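Local coordinates for protein TRAP dicarboxylate transporter-DctP subunit (Desulfovibrio salexigens, PDB 4N6D) that probably captures a small organic acid in the periplasm and delivers it to a TRAP-type membrane transporter, as the solute-binding subunit of that system, at residues Cys92-Tyr97 and Tyr233-Ile238; Gly100-Ser105 and Pro133-Arg138; Ser150-Lys155 and Gly205-Phe210; Val156-Leu161 and Tyr224-Asn229. All blocks are in the same frame, centred on the assembly; numbering follows the deposited sequence.

Contact 1 of 4, residues Cys92-Tyr97 and Tyr233-Ile238; sequences CVSLAY and YPFAII. With EDO (1,2-ethanediol), chain E.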
loop_
_atom_site.group_PDB
_atom_site.type_symbol
_atom_site.label_atom_id
_atom_site.label_comp_id
_atom_site.label_asym_id
_atom_site.label_seq_id
_atom_site.Cartn_x
_atom_site.Cartn_y
_atom_site.Cartn_z
ATOM N N CYS A 92 -3.854 -0.691 -12.774
ATOM C CA CYS A 92 -3.493 -0.624 -11.347
ATOM C C CYS A 92 -3.614 0.798 -10.824
ATOM O O CYS A 92 -2.977 1.739 -11.347
ATOM C CB CYS A 92 -2.066 -1.098 -11.163
ATOM S SG CYS A 92 -1.533 -1.109 -9.413
ATOM N N VAL A 93 -4.425 0.951 -9.784
ATOM C CA VAL A 93 -4.685 2.253 -9.196
ATOM C C VAL A 93 -4.158 2.338 -7.767
ATOM O O VAL A 93 -4.478 1.501 -6.936
ATOM C CB VAL A 93 -6.180 2.566 -9.203
ATOM C CG1 VAL A 93 -6.455 3.916 -8.543
ATOM C CG2 VAL A 93 -6.737 2.533 -10.639
ATOM N N SER A 94 -3.366 3.370 -7.488
ATOM C CA SER A 94 -2.975 3.715 -6.125
ATOM C C SER A 94 -4.023 4.680 -5.594
ATOM O O SER A 94 -4.093 5.819 -6.027
ATOM C CB SER A 94 -1.596 4.375 -6.117
ATOM O OG SER A 94 -1.222 4.756 -4.797
ATOM N N LEU A 95 -4.859 4.230 -4.666
ATOM C CA LEU A 95 -6.027 5.026 -4.301
ATOM C C LEU A 95 -5.673 6.404 -3.741
ATOM O O LEU A 95 -6.406 7.362 -3.960
ATOM C CB LEU A 95 -6.921 4.286 -3.301
ATOM C CG LEU A 95 -7.292 2.841 -3.632
ATOM C CD1 LEU A 95 -8.290 2.323 -2.569
ATOM C CD2 LEU A 95 -7.904 2.694 -5.028
ATOM N N ALA A 96 -4.580 6.477 -2.997
ATOM C CA ALA A 96 -4.163 7.705 -2.335
ATOM C C ALA A 96 -3.882 8.838 -3.311
ATOM O O ALA A 96 -3.907 10.002 -2.920
ATOM C CB ALA A 96 -2.917 7.454 -1.468
ATOM N N TYR A 97 -3.580 8.506 -4.570
ATOM C CA TYR A 97 -3.286 9.520 -5.578
ATOM C C TYR A 97 -4.540 10.229 -6.093
ATOM O O TYR A 97 -4.438 11.215 -6.832
ATOM C CB TYR A 97 -2.532 8.884 -6.758
ATOM C CG TYR A 97 -2.000 9.874 -7.787
ATOM C CD1 TYR A 97 -1.145 10.896 -7.408
ATOM C CD2 TYR A 97 -2.359 9.787 -9.120
ATOM C CE1 TYR A 97 -0.666 11.805 -8.329
ATOM C CE2 TYR A 97 -1.868 10.697 -10.058
ATOM C CZ TYR A 97 -1.020 11.698 -9.649
ATOM O OH TYR A 97 -0.529 12.625 -10.560
ATOM N N TYR A 233 -0.331 2.053 1.824
ATOM C CA TYR A 233 -0.971 2.557 0.622
ATOM C C TYR A 233 -1.796 1.451 -0.015
ATOM O O TYR A 233 -1.246 0.408 -0.362
ATOM C CB TYR A 233 0.071 3.022 -0.401
ATOM C CG TYR A 233 0.893 4.171 0.094
ATOM C CD1 TYR A 233 0.421 5.473 0.009
ATOM C CD2 TYR A 233 2.127 3.953 0.664
ATOM C CE1 TYR A 233 1.167 6.532 0.493
ATOM C CE2 TYR A 233 2.882 5.004 1.147
ATOM C CZ TYR A 233 2.399 6.286 1.053
ATOM O OH TYR A 233 3.153 7.338 1.531
ATOM N N PRO A 234 -3.104 1.675 -0.165
ATOM C CA PRO A 234 -3.966 0.690 -0.813
ATOM C C PRO A 234 -4.032 0.852 -2.343
ATOM O O PRO A 234 -3.980 1.969 -2.883
ATOM C CB PRO A 234 -5.335 0.983 -0.211
ATOM C CG PRO A 234 -5.315 2.470 0.028
ATOM C CD PRO A 234 -3.887 2.804 0.376
ATOM N N PHE A 235 -4.188 -0.288 -3.009
ATOM C CA PHE A 235 -4.249 -0.353 -4.469
ATOM C C PHE A 235 -5.450 -1.182 -4.886
ATOM O O PHE A 235 -5.851 -2.101 -4.170
ATOM C CB PHE A 235 -3.014 -1.077 -5.022
ATOM C CG PHE A 235 -1.714 -0.345 -4.822
ATOM C CD1 PHE A 235 -1.061 -0.358 -3.594
ATOM C CD2 PHE A 235 -1.129 0.331 -5.867
ATOM C CE1 PHE A 235 0.119 0.305 -3.417
ATOM C CE2 PHE A 235 0.073 0.997 -5.698
ATOM C CZ PHE A 235 0.692 0.983 -4.461
ATOM N N ALA A 236 -5.993 -0.870 -6.060
ATOM C CA ALA A 236 -7.004 -1.695 -6.690
ATOM C C ALA A 236 -6.582 -2.059 -8.100
ATOM O O ALA A 236 -6.006 -1.235 -8.815
ATOM C CB ALA A 236 -8.351 -0.965 -6.728
ATOM N N ILE A 237 -6.853 -3.298 -8.481
ATOM C CA ILE A 237 -6.732 -3.717 -9.880
ATOM C C ILE A 237 -8.128 -3.713 -10.488
ATOM O O ILE A 237 -9.034 -4.427 -10.033
ATOM C CB ILE A 237 -6.087 -5.096 -10.009
ATOM C CG1 ILE A 237 -4.715 -5.136 -9.297
ATOM C CG2 ILE A 237 -5.986 -5.484 -11.490
ATOM C CD1 ILE A 237 -3.729 -4.046 -9.751
ATOM N N ILE A 238 -8.314 -2.854 -11.486
ATOM C CA ILE A 238 -9.632 -2.635 -12.082
ATOM C C ILE A 238 -9.659 -3.118 -13.522
ATOM O O ILE A 238 -8.651 -3.045 -14.224
ATOM C CB ILE A 238 -10.056 -1.122 -12.026
ATOM C CG1 ILE A 238 -8.994 -0.200 -12.640
ATOM C CG2 ILE A 238 -10.363 -0.702 -10.581
ATOM C CD1 ILE A 238 -9.489 1.242 -12.919
HETATM C C1 EDO E . -2.334 5.809 -10.323
HETATM O O1 EDO E . -3.139 5.659 -9.154
HETATM C C2 EDO E . -3.142 5.172 -11.434
HETATM O O2 EDO E . -4.478 5.693 -11.322
HETATM O O HOH W 1 -2.629 4.346 -2.344
#
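Val-93 and Ala-236 trade a pair of backbone hydrogen bonds, and this antiparallel exchange is the tight heart of the contact. Val-93 N reaches Ala-236 O at 2.9 Å, nearly straight at the hydrogen (169°), and the Ala-236 N-H answers to Val-93 O. One step on, Leu-95 N donates to Pro-234 O at 3.0 Å, so the pairing carries into the 3-10 turn that ends the strand. On the face bearing Cys-92, Ser-94, Phe-235 and Ile-237, packing is close: Cys-92 SG comes obliquely to the Phe-235 ring, 3.8 Å from Phe-235 CD2, while Ile-237 CD1 sits 3.7 Å from Cys-92 CB. The face of Val-93 and Ala-236 is apolar, with Val-93 CG2 crossing Ile-238 CD1 at 3.8 Å and Leu-95 CD2 lying against Ala-236 CB. Phe-145 and Phe-43 add further rings around Phe-235. Toward Ala-96 and Tyr-233 the contact slackens: Ala-96 CB only grazes the edge of the tyrosine ring, 4.2 Å from Tyr-233 CD1, and a water bridges Ser-94 OG, Ala-96 N and Pro-234 O. Ethanediol, probably from the crystallisation liquor, accepts a hydrogen bond from Ser-94 N through O1. Strands 90-94 and 234-240 are neighbours in the five-stranded mixed sheet, whose 2-1-3-5-4 order is that of a type II periplasmic binding protein domain.

Contact 2 of 4, residues Gly100-Ser105 and Pro133-Arg138; sequences GVFPLS and PKEFKR. With I3C (5-amino-2,4,6-triiodobenzene-1,3-dicarboxylic acid), chain C.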
loop_
_atom_site.group_PDB
_atom_site.type_symbol
_atom_site.label_atom_id
_atom_site.label_comp_id
_atom_site.label_asym_id
_atom_site.label_seq_id
_atom_site.Cartn_x
_atom_site.Cartn_y
_atom_site.Cartn_z
ATOM N N GLY A 100 -10.819 11.846 -2.890
ATOM C CA GLY A 100 -12.212 12.117 -3.172
ATOM C C GLY A 100 -12.853 11.065 -4.053
ATOM O O GLY A 100 -14.069 10.954 -4.078
ATOM N N VAL A 101 -12.042 10.285 -4.755
ATOM C CA VAL A 101 -12.574 9.341 -5.722
ATOM C C VAL A 101 -12.970 8.021 -5.027
ATOM O O VAL A 101 -13.836 7.293 -5.526
ATOM C CB VAL A 101 -11.557 9.100 -6.817
ATOM C CG1 VAL A 101 -12.052 8.085 -7.818
ATOM C CG2 VAL A 101 -11.226 10.425 -7.515
ATOM N N PHE A 102 -12.351 7.750 -3.880
ATOM C CA PHE A 102 -12.544 6.484 -3.148
ATOM C C PHE A 102 -12.871 6.738 -1.680
ATOM O O PHE A 102 -12.095 6.412 -0.796
ATOM C CB PHE A 102 -11.287 5.632 -3.276
ATOM C CG PHE A 102 -10.907 5.370 -4.707
ATOM C CD1 PHE A 102 -11.611 4.465 -5.460
ATOM C CD2 PHE A 102 -9.849 6.051 -5.298
ATOM C CE1 PHE A 102 -11.279 4.234 -6.774
ATOM C CE2 PHE A 102 -9.534 5.817 -6.632
ATOM C CZ PHE A 102 -10.244 4.907 -7.347
ATOM N N PRO A 103 -14.035 7.330 -1.418
ATOM C CA PRO A 103 -14.343 7.721 -0.035
ATOM C C PRO A 103 -14.389 6.566 0.939
ATOM O O PRO A 103 -14.124 6.792 2.128
ATOM C CB PRO A 103 -15.723 8.357 -0.145
ATOM C CG PRO A 103 -16.257 7.945 -1.476
ATOM C CD PRO A 103 -15.057 7.821 -2.358
ATOM N N LEU A 104 -14.745 5.368 0.486
ATOM C CA LEU A 104 -14.754 4.230 1.426
ATOM C C LEU A 104 -13.382 3.605 1.536
ATOM O O LEU A 104 -12.827 3.525 2.637
ATOM C CB LEU A 104 -15.772 3.159 1.034
ATOM C CG LEU A 104 -15.936 2.115 2.152
ATOM C CD1 LEU A 104 -17.406 1.819 2.375
ATOM C CD2 LEU A 104 -15.179 0.892 1.760
ATOM N N SER A 105 -12.827 3.150 0.404
ATOM C CA SER A 105 -11.593 2.367 0.436
ATOM C C SER A 105 -10.390 3.163 0.900
ATOM O O SER A 105 -9.420 2.582 1.387
ATOM C CB SER A 105 -11.296 1.729 -0.922
ATOM O OG SER A 105 -12.379 0.882 -1.331
ATOM N N PRO A 133 -18.408 -0.849 -2.495
ATOM C CA PRO A 133 -18.692 0.583 -2.586
ATOM C C PRO A 133 -18.864 1.082 -4.024
ATOM O O PRO A 133 -18.219 0.618 -4.981
ATOM C CB PRO A 133 -17.474 1.222 -1.926
ATOM C CG PRO A 133 -16.416 0.241 -2.080
ATOM C CD PRO A 133 -17.064 -1.106 -1.962
ATOM N N LYS A 134 -19.758 2.039 -4.168
ATOM C CA LYS A 134 -20.111 2.521 -5.491
ATOM C C LYS A 134 -18.970 3.250 -6.186
ATOM O O LYS A 134 -19.031 3.486 -7.411
ATOM C CB LYS A 134 -21.343 3.409 -5.412
ATOM C CG LYS A 134 -21.256 4.505 -4.393
ATOM C CD LYS A 134 -22.618 5.167 -4.210
ATOM C CE LYS A 134 -22.697 6.456 -4.989
ATOM N NZ LYS A 134 -21.777 7.488 -4.445
ATOM N N GLU A 135 -17.928 3.609 -5.435
ATOM C CA GLU A 135 -16.750 4.213 -6.051
ATOM C C GLU A 135 -16.144 3.318 -7.131
ATOM O O GLU A 135 -15.424 3.799 -8.041
ATOM C CB GLU A 135 -15.687 4.563 -5.004
ATOM C CG GLU A 135 -15.152 3.392 -4.224
ATOM C CD GLU A 135 -14.762 3.756 -2.790
ATOM O OE1 GLU A 135 -15.446 4.604 -2.183
ATOM O OE2 GLU A 135 -13.772 3.189 -2.293
ATOM N N PHE A 136 -16.428 2.023 -7.060
ATOM C CA PHE A 136 -15.905 1.084 -8.064
ATOM C C PHE A 136 -16.951 0.589 -9.049
ATOM O O PHE A 136 -16.696 -0.342 -9.802
ATOM C CB PHE A 136 -15.237 -0.122 -7.394
ATOM C CG PHE A 136 -13.932 0.199 -6.732
ATOM C CD1 PHE A 136 -12.835 0.538 -7.491
ATOM C CD2 PHE A 136 -13.802 0.152 -5.353
ATOM C CE1 PHE A 136 -11.618 0.830 -6.884
ATOM C CE2 PHE A 136 -12.570 0.457 -4.743
ATOM C CZ PHE A 136 -11.507 0.791 -5.516
ATOM N N LYS A 137 -18.114 1.217 -9.068
ATOM C CA LYS A 137 -19.244 0.686 -9.825
ATOM C C LYS A 137 -19.019 0.589 -11.334
ATOM O O LYS A 137 -19.681 -0.210 -12.008
ATOM C CB LYS A 137 -20.503 1.522 -9.567
ATOM C CG LYS A 137 -20.492 2.874 -10.280
ATOM C CD LYS A 137 -21.813 3.616 -10.118
ATOM C CE LYS A 137 -22.359 4.093 -11.456
ATOM N NZ LYS A 137 -22.782 5.532 -11.398
ATOM N N ARG A 138 -18.084 1.369 -11.864
ATOM C CA ARG A 138 -17.815 1.374 -13.302
ATOM C C ARG A 138 -16.911 0.234 -13.740
ATOM O O ARG A 138 -16.734 0.014 -14.942
ATOM C CB ARG A 138 -17.161 2.679 -13.696
ATOM C CG ARG A 138 -18.024 3.872 -13.376
ATOM C CD ARG A 138 -18.528 4.536 -14.605
ATOM N NE ARG A 138 -19.186 5.792 -14.257
ATOM C CZ ARG A 138 -20.482 6.035 -14.375
ATOM N NH1 ARG A 138 -20.957 7.227 -14.024
ATOM N NH2 ARG A 138 -21.302 5.103 -14.849
HETATM I I3 I3C C . -23.948 5.910 -19.860
HETATM I I2 I3C C . -18.740 7.706 -17.306
HETATM I I1 I3C C . -18.998 6.543 -23.170
HETATM O O8 I3C C . -22.661 6.831 -23.013
HETATM O O9 I3C C . -21.967 4.753 -22.789
HETATM C C10 I3C C . -17.832 7.387 -20.323
HETATM N N13 I3C C . -21.858 6.876 -17.544
HETATM C C1 I3C C . -21.269 6.343 -21.179
HETATM C C6 I3C C . -21.905 6.414 -19.954
HETATM C C5 I3C C . -21.217 6.801 -18.816
HETATM C C4 I3C C . -19.889 7.122 -18.954
HETATM C C3 I3C C . -19.260 7.043 -20.179
HETATM C C2 I3C C . -19.945 6.664 -21.300
HETATM C C7 I3C C . -22.007 5.946 -22.396
HETATM O O11 I3C C . -16.937 6.509 -20.221
HETATM O O12 I3C C . -17.544 8.584 -20.562
#
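Phe-102 lays its ring obliquely against that of Phe-136, planes 32° apart, with Phe-102 CE1 and Phe-136 CE1 3.4 Å from each other. Beside this pair Glu-135 reaches in, its CG at the edge of the Phe-102 ring and its carboxylate turned steeply to it. CG stands between the backbone N and carbonyl carbon (chi1 61°), which sends the acid toward the backbone of Phe-102 to Ser-105. There both oxygens are gripped: Glu-135 OE1 takes Leu-104 N at 2.9 Å on its syn lone pair, and Glu-135 OE2 takes Ser-105 N likewise at 2.9 Å. A third donor, Ser-105 OG, meets Glu-135 OE2 nearly along its C-O bond, again at 2.9 Å. Three bonds thus fix the rotation of the carboxylate, and so many donors would probably favour its charged form. Ser-105 OG also lies in the plane of the Phe-136 ring, at its edge, 3.4 Å from Phe-136 CE2. Pro-133 CB packs on Leu-104 CB at 3.9 Å. Arg-138, at the end of 133-138, holds one guanidinium face to the triiodobenzene compound used for phasing, which Arg-81 also binds. Overall, the Glu-135 carboxylate holds two successive N-H groups and a hydroxyl of the 100-105 loop, tying together the two loops that flank helix 117-131.

Contact 3 of 4, residues Ser150-Lys155 and Gly205-Phe210; sequences SNIMTK and GLFSSF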
loop_
_atom_site.group_PDB
_atom_site.type_symbol
_atom_site.label_atom_id
_atom_site.label_comp_id
_atom_site.label_asym_id
_atom_site.label_seq_id
_atom_site.Cartn_x
_atom_site.Cartn_y
_atom_site.Cartn_z
ATOM N N SER A 150 4.557 2.147 6.343
ATOM C CA SER A 150 5.563 3.205 6.339
ATOM C C SER A 150 6.224 3.329 7.690
ATOM O O SER A 150 5.548 3.347 8.713
ATOM C CB SER A 150 4.882 4.509 5.994
ATOM O OG SER A 150 4.336 4.412 4.677
ATOM N N ASN A 151 7.543 3.463 7.654
ATOM C CA ASN A 151 8.399 3.496 8.825
ATOM C C ASN A 151 9.453 4.593 8.645
ATOM O O ASN A 151 9.622 5.143 7.551
ATOM C CB ASN A 151 9.070 2.144 8.988
ATOM C CG ASN A 151 8.094 1.063 9.401
ATOM O OD1 ASN A 151 7.492 1.142 10.469
ATOM N ND2 ASN A 151 7.954 0.027 8.581
ATOM N N ILE A 152 10.153 4.914 9.730
ATOM C CA ILE A 152 11.085 6.031 9.731
ATOM C C ILE A 152 12.500 5.488 9.696
ATOM O O ILE A 152 12.910 4.765 10.600
ATOM C CB ILE A 152 10.866 6.899 10.979
ATOM C CG1 ILE A 152 9.453 7.477 10.944
ATOM C CG2 ILE A 152 11.893 8.041 11.046
ATOM C CD1 ILE A 152 9.045 8.247 12.184
ATOM N N MET A 153 13.235 5.837 8.639
ATOM C CA MET A 153 14.582 5.356 8.413
ATOM C C MET A 153 15.511 6.565 8.422
ATOM O O MET A 153 15.332 7.504 7.634
ATOM C CB MET A 153 14.653 4.658 7.068
ATOM C CG MET A 153 13.819 3.377 7.000
ATOM S SD MET A 153 13.519 2.858 5.304
ATOM C CE MET A 153 12.127 3.917 4.914
ATOM N N THR A 154 16.507 6.546 9.299
ATOM C CA THR A 154 17.271 7.756 9.593
ATOM C C THR A 154 18.774 7.544 9.776
ATOM O O THR A 154 19.240 6.428 10.011
ATOM C CB THR A 154 16.758 8.421 10.895
ATOM O OG1 THR A 154 16.766 7.458 11.956
ATOM C CG2 THR A 154 15.351 8.983 10.718
ATOM N N LYS A 155 19.520 8.638 9.654
ATOM C CA LYS A 155 20.972 8.637 9.829
ATOM C C LYS A 155 21.370 8.464 11.272
ATOM O O LYS A 155 22.378 7.834 11.570
ATOM C CB LYS A 155 21.571 9.951 9.310
ATOM C CG LYS A 155 21.337 10.189 7.838
ATOM C CD LYS A 155 21.964 11.494 7.354
ATOM C CE LYS A 155 23.431 11.563 7.669
ATOM N NZ LYS A 155 23.975 12.878 7.196
ATOM N N GLY A 205 16.561 11.655 7.073
ATOM C CA GLY A 205 15.950 10.343 6.950
ATOM C C GLY A 205 14.775 10.383 5.996
ATOM O O GLY A 205 14.519 11.404 5.349
ATOM N N LEU A 206 14.062 9.273 5.895
ATOM C CA LEU A 206 12.866 9.249 5.078
ATOM C C LEU A 206 11.781 8.387 5.692
ATOM O O LEU A 206 12.043 7.550 6.550
ATOM C CB LEU A 206 13.174 8.816 3.641
ATOM C CG LEU A 206 13.537 7.364 3.341
ATOM C CD1 LEU A 206 13.499 7.148 1.842
ATOM C CD2 LEU A 206 14.896 7.003 3.861
ATOM N N PHE A 207 10.556 8.635 5.248
ATOM C CA PHE A 207 9.373 7.965 5.767
ATOM C C PHE A 207 8.818 7.168 4.602
ATOM O O PHE A 207 8.246 7.734 3.640
ATOM C CB PHE A 207 8.376 9.016 6.225
ATOM C CG PHE A 207 7.491 8.594 7.380
ATOM C CD1 PHE A 207 7.269 7.262 7.697
ATOM C CD2 PHE A 207 6.845 9.572 8.118
ATOM C CE1 PHE A 207 6.418 6.918 8.782
ATOM C CE2 PHE A 207 6.008 9.246 9.180
ATOM C CZ PHE A 207 5.799 7.915 9.512
ATOM N N SER A 208 9.037 5.861 4.642
ATOM C CA SER A 208 8.644 4.991 3.547
ATOM C C SER A 208 8.635 3.539 4.028
ATOM O O SER A 208 8.902 3.245 5.182
ATOM C CB SER A 208 9.632 5.154 2.389
ATOM O OG SER A 208 9.106 4.615 1.191
ATOM N N SER A 209 8.324 2.607 3.145
ATOM C CA SER A 209 8.426 1.221 3.548
ATOM C C SER A 209 9.887 0.760 3.497
ATOM O O SER A 209 10.719 1.323 2.782
ATOM C CB SER A 209 7.505 0.302 2.742
ATOM O OG SER A 209 7.713 0.439 1.370
ATOM N N PHE A 210 10.187 -0.260 4.282
ATOM C CA PHE A 210 11.559 -0.729 4.478
ATOM C C PHE A 210 12.218 -1.298 3.228
ATOM O O PHE A 210 13.444 -1.428 3.199
ATOM C CB PHE A 210 11.616 -1.807 5.575
ATOM C CG PHE A 210 11.495 -1.290 6.998
ATOM C CD1 PHE A 210 11.985 -0.050 7.368
ATOM C CD2 PHE A 210 10.906 -2.076 7.971
ATOM C CE1 PHE A 210 11.886 0.403 8.692
ATOM C CE2 PHE A 210 10.802 -1.644 9.283
ATOM C CZ PHE A 210 11.300 -0.408 9.657
HETATM O O HOH W 2 8.057 -1.388 5.797
#
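Four backbone hydrogen bonds join Asn-151 to Ser-208 and Met-153 to Leu-206 in antiparallel register. Asn-151 N reaches Ser-208 O at 2.8 Å from well above the carbonyl plane, whereas Met-153 N points almost straight at Leu-206 O, 3.0 Å away. The Asn-151 amide oxygen looks elsewhere, to Asn-229 N, and ND2 has a weak bond to a water that also accepts from Phe-210 N. These strands form one margin of the four-stranded mixed sheet in the second lobe of this periplasmic binding protein fold, with 205-208 outermost and 151-154 also paired to 224-226. The Asn-151 amide lies nearly parallel over one face of Phe-210, planes 18° apart, with Asn-151 ND2 3.4 Å from Phe-210 CE2. Chi1 and chi2 of Met-153 carry SD to the edge of that ring, a Met-aromatic contact 3.9 Å from Phe-210 CD1, and the bend at chi3 (-82°) turns CE to Ser-208 O. On the opposite face of the sheet Ile-152 CG1 stands over the Phe-207 ring, a CH-pi contact 3.8 Å from its centroid; Leu-175 and Leu-179 touch that ring too. Lacking a side chain, Gly-205 approaches closely, its CA 3.0 Å from Met-153 O.

Contact 4 of 4, residues Val156-Leu161 and Tyr224-Asn229; sequences VPVRNL and YETETN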
loop_
_atom_site.group_PDB
_atom_site.type_symbol
_atom_site.label_atom_id
_atom_site.label_comp_id
_atom_site.label_asym_id
_atom_site.label_seq_id
_atom_site.Cartn_x
_atom_site.Cartn_y
_atom_site.Cartn_z
ATOM N N VAL A 156 20.595 9.077 12.152
ATOM C CA VAL A 156 20.820 9.037 13.589
ATOM C C VAL A 156 19.591 8.375 14.233
ATOM O O VAL A 156 18.465 8.535 13.761
ATOM C CB VAL A 156 21.034 10.469 14.140
ATOM C CG1 VAL A 156 20.975 10.513 15.664
ATOM C CG2 VAL A 156 22.340 11.040 13.637
ATOM N N PRO A 157 19.797 7.600 15.300
ATOM C CA PRO A 157 18.649 6.837 15.821
ATOM C C PRO A 157 17.492 7.709 16.311
ATOM O O PRO A 157 17.719 8.700 17.006
ATOM C CB PRO A 157 19.228 6.080 17.025
ATOM C CG PRO A 157 20.700 6.202 16.925
ATOM C CD PRO A 157 21.033 7.349 16.055
ATOM N N VAL A 158 16.277 7.344 15.928
ATOM C CA VAL A 158 15.068 7.913 16.519
ATOM C C VAL A 158 14.544 6.878 17.510
ATOM O O VAL A 158 13.929 5.888 17.113
ATOM C CB VAL A 158 14.021 8.267 15.455
ATOM C CG1 VAL A 158 12.734 8.686 16.099
ATOM C CG2 VAL A 158 14.556 9.377 14.562
ATOM N N ARG A 159 14.807 7.094 18.793
ATOM C CA ARG A 159 14.397 6.137 19.817
ATOM C C ARG A 159 13.168 6.596 20.579
ATOM O O ARG A 159 12.510 5.796 21.252
ATOM C CB ARG A 159 15.548 5.889 20.778
ATOM C CG ARG A 159 16.815 5.459 20.066
ATOM C CD ARG A 159 17.847 4.958 21.032
ATOM N NE ARG A 159 19.068 4.604 20.307
ATOM C CZ ARG A 159 19.260 3.448 19.678
ATOM N NH1 ARG A 159 20.405 3.235 19.053
ATOM N NH2 ARG A 159 18.337 2.508 19.689
ATOM N N ASN A 160 12.839 7.876 20.454
ATOM C CA ASN A 160 11.655 8.420 21.109
ATOM C C ASN A 160 11.150 9.651 20.378
ATOM O O ASN A 160 11.732 10.094 19.378
ATOM C CB ASN A 160 11.976 8.769 22.560
ATOM C CG ASN A 160 13.141 9.730 22.677
ATOM O OD1 ASN A 160 13.215 10.718 21.943
ATOM N ND2 ASN A 160 14.072 9.435 23.580
ATOM N N LEU A 161 10.053 10.208 20.865
ATOM C CA LEU A 161 9.453 11.334 20.171
ATOM C C LEU A 161 10.287 12.593 20.231
ATOM O O LEU A 161 10.204 13.433 19.337
ATOM C CB LEU A 161 8.070 11.617 20.741
ATOM C CG LEU A 161 7.006 10.661 20.248
ATOM C CD1 LEU A 161 5.707 11.009 20.951
ATOM C CD2 LEU A 161 6.832 10.727 18.734
ATOM N N TYR A 224 19.545 3.299 10.970
ATOM C CA TYR A 224 18.644 3.167 12.116
ATOM C C TYR A 224 17.213 3.225 11.613
ATOM O O TYR A 224 16.785 4.200 10.980
ATOM C CB TYR A 224 18.900 4.250 13.165
ATOM C CG TYR A 224 20.313 4.186 13.644
ATOM C CD1 TYR A 224 20.675 3.337 14.679
ATOM C CD2 TYR A 224 21.311 4.940 13.031
ATOM C CE1 TYR A 224 21.975 3.244 15.114
ATOM C CE2 TYR A 224 22.623 4.851 13.454
ATOM C CZ TYR A 224 22.945 3.988 14.494
ATOM O OH TYR A 224 24.233 3.882 14.955
ATOM N N GLU A 225 16.490 2.142 11.864
ATOM C CA GLU A 225 15.185 1.950 11.275
ATOM C C GLU A 225 14.177 1.847 12.416
ATOM O O GLU A 225 14.182 0.865 13.181
ATOM C CB GLU A 225 15.166 0.670 10.440
ATOM C CG GLU A 225 16.513 0.265 9.825
ATOM C CD GLU A 225 17.142 1.326 8.920
ATOM O OE1 GLU A 225 16.459 2.314 8.570
ATOM O OE2 GLU A 225 18.348 1.171 8.562
ATOM N N THR A 226 13.316 2.850 12.531
ATOM C CA THR A 226 12.315 2.862 13.604
ATOM C C THR A 226 10.968 2.388 13.084
ATOM O O THR A 226 10.371 3.024 12.214
ATOM C CB THR A 226 12.213 4.261 14.211
ATOM O OG1 THR A 226 13.501 4.612 14.744
ATOM C CG2 THR A 226 11.173 4.289 15.332
ATOM N N GLU A 227 10.505 1.261 13.605
ATOM C CA GLU A 227 9.290 0.628 13.114
ATOM C C GLU A 227 8.066 1.226 13.798
ATOM O O GLU A 227 7.649 0.830 14.888
ATOM C CB GLU A 227 9.336 -0.890 13.298
ATOM C CG GLU A 227 8.307 -1.622 12.421
ATOM C CD GLU A 227 8.418 -3.139 12.475
ATOM O OE1 GLU A 227 8.729 -3.663 13.571
ATOM O OE2 GLU A 227 8.209 -3.796 11.414
ATOM N N THR A 228 7.519 2.234 13.152
ATOM C CA THR A 228 6.322 2.914 13.625
ATOM C C THR A 228 5.040 2.289 13.064
ATOM O O THR A 228 3.952 2.523 13.605
ATOM C CB THR A 228 6.335 4.377 13.191
ATOM O OG1 THR A 228 6.504 4.443 11.767
ATOM C CG2 THR A 228 7.452 5.141 13.871
ATOM N N ASN A 229 5.160 1.510 11.989
ATOM C CA ASN A 229 3.996 0.887 11.345
ATOM C C ASN A 229 2.874 1.898 11.133
ATOM O O ASN A 229 1.716 1.694 11.527
ATOM C CB ASN A 229 3.494 -0.327 12.154
ATOM C CG ASN A 229 4.292 -1.584 11.860
ATOM O OD1 ASN A 229 4.658 -1.833 10.711
ATOM N ND2 ASN A 229 4.609 -2.356 12.897
HETATM O O HOH W 3 15.899 5.535 13.813
#
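Pro-157 and Tyr-224 supply the apolar half of this contact. The proline ring lies alongside the phenol, both side chains heading the same way, and Pro-157 CG sits over the centre of one face of the Tyr-224 ring, 3.7 Å from the centroid and 13° off the normal. That is a CH-pi contact, with Pro-157 CG 3.6 Å from Tyr-224 CD1. Pro-157 CD lies over the same face, 3.9 Å from Tyr-224 CD2. In Tyr-224 the first torsion (chi1 -58°) carries the ring to Pro-157, and rotation about CB-CG (chi2 -86°) turns its face to the proline. The polar half belongs to Thr-226. Thr-226 OG1 donates to Val-158 O at 2.7 Å, meeting a lone pair in the carbonyl plane. A water then links the same two residues a second time: it accepts from Val-158 N at 2.8 Å and donates to Thr-226 OG1 at 2.7 Å, so the threonine oxygen both gives and receives. A charged group lies beside the ring: Arg-159 forms a salt bridge through NH2 with Glu-288 of the neighbouring strand, and its NH1, hydrogen-bonded elsewhere, passes loosely by Tyr-224 CE1 at 4.2 Å. No direct backbone-to-backbone bond joins the segments. Side chains and one water, not a backbone ladder, therefore join the 156-161 loop to strand 224-226.

Overall arrangement
Contacts 1 and 3 are the buried ones built on antiparallel strand pairing, but in different sheets: contact 1 lies near the centre of the chain in the five-stranded sheet, contact 3 across two strands of the four-stranded one. Contact 2 packs beside contact 1, where Leu-95 meets Ser-105 and Phe-102, and Ala-236 meets Phe-136; it too is largely buried, yet a carboxylate gripping a loop replaces strand pairing. Contact 4 adjoins contact 3, since strands 151-154 and 224-226 are neighbours, and is more exposed, relying on a proline-tyrosine face, a hydroxyl and water. Contacts 2 and 4, about 35 Å apart between centres, lie on opposite sides of the chain's centre.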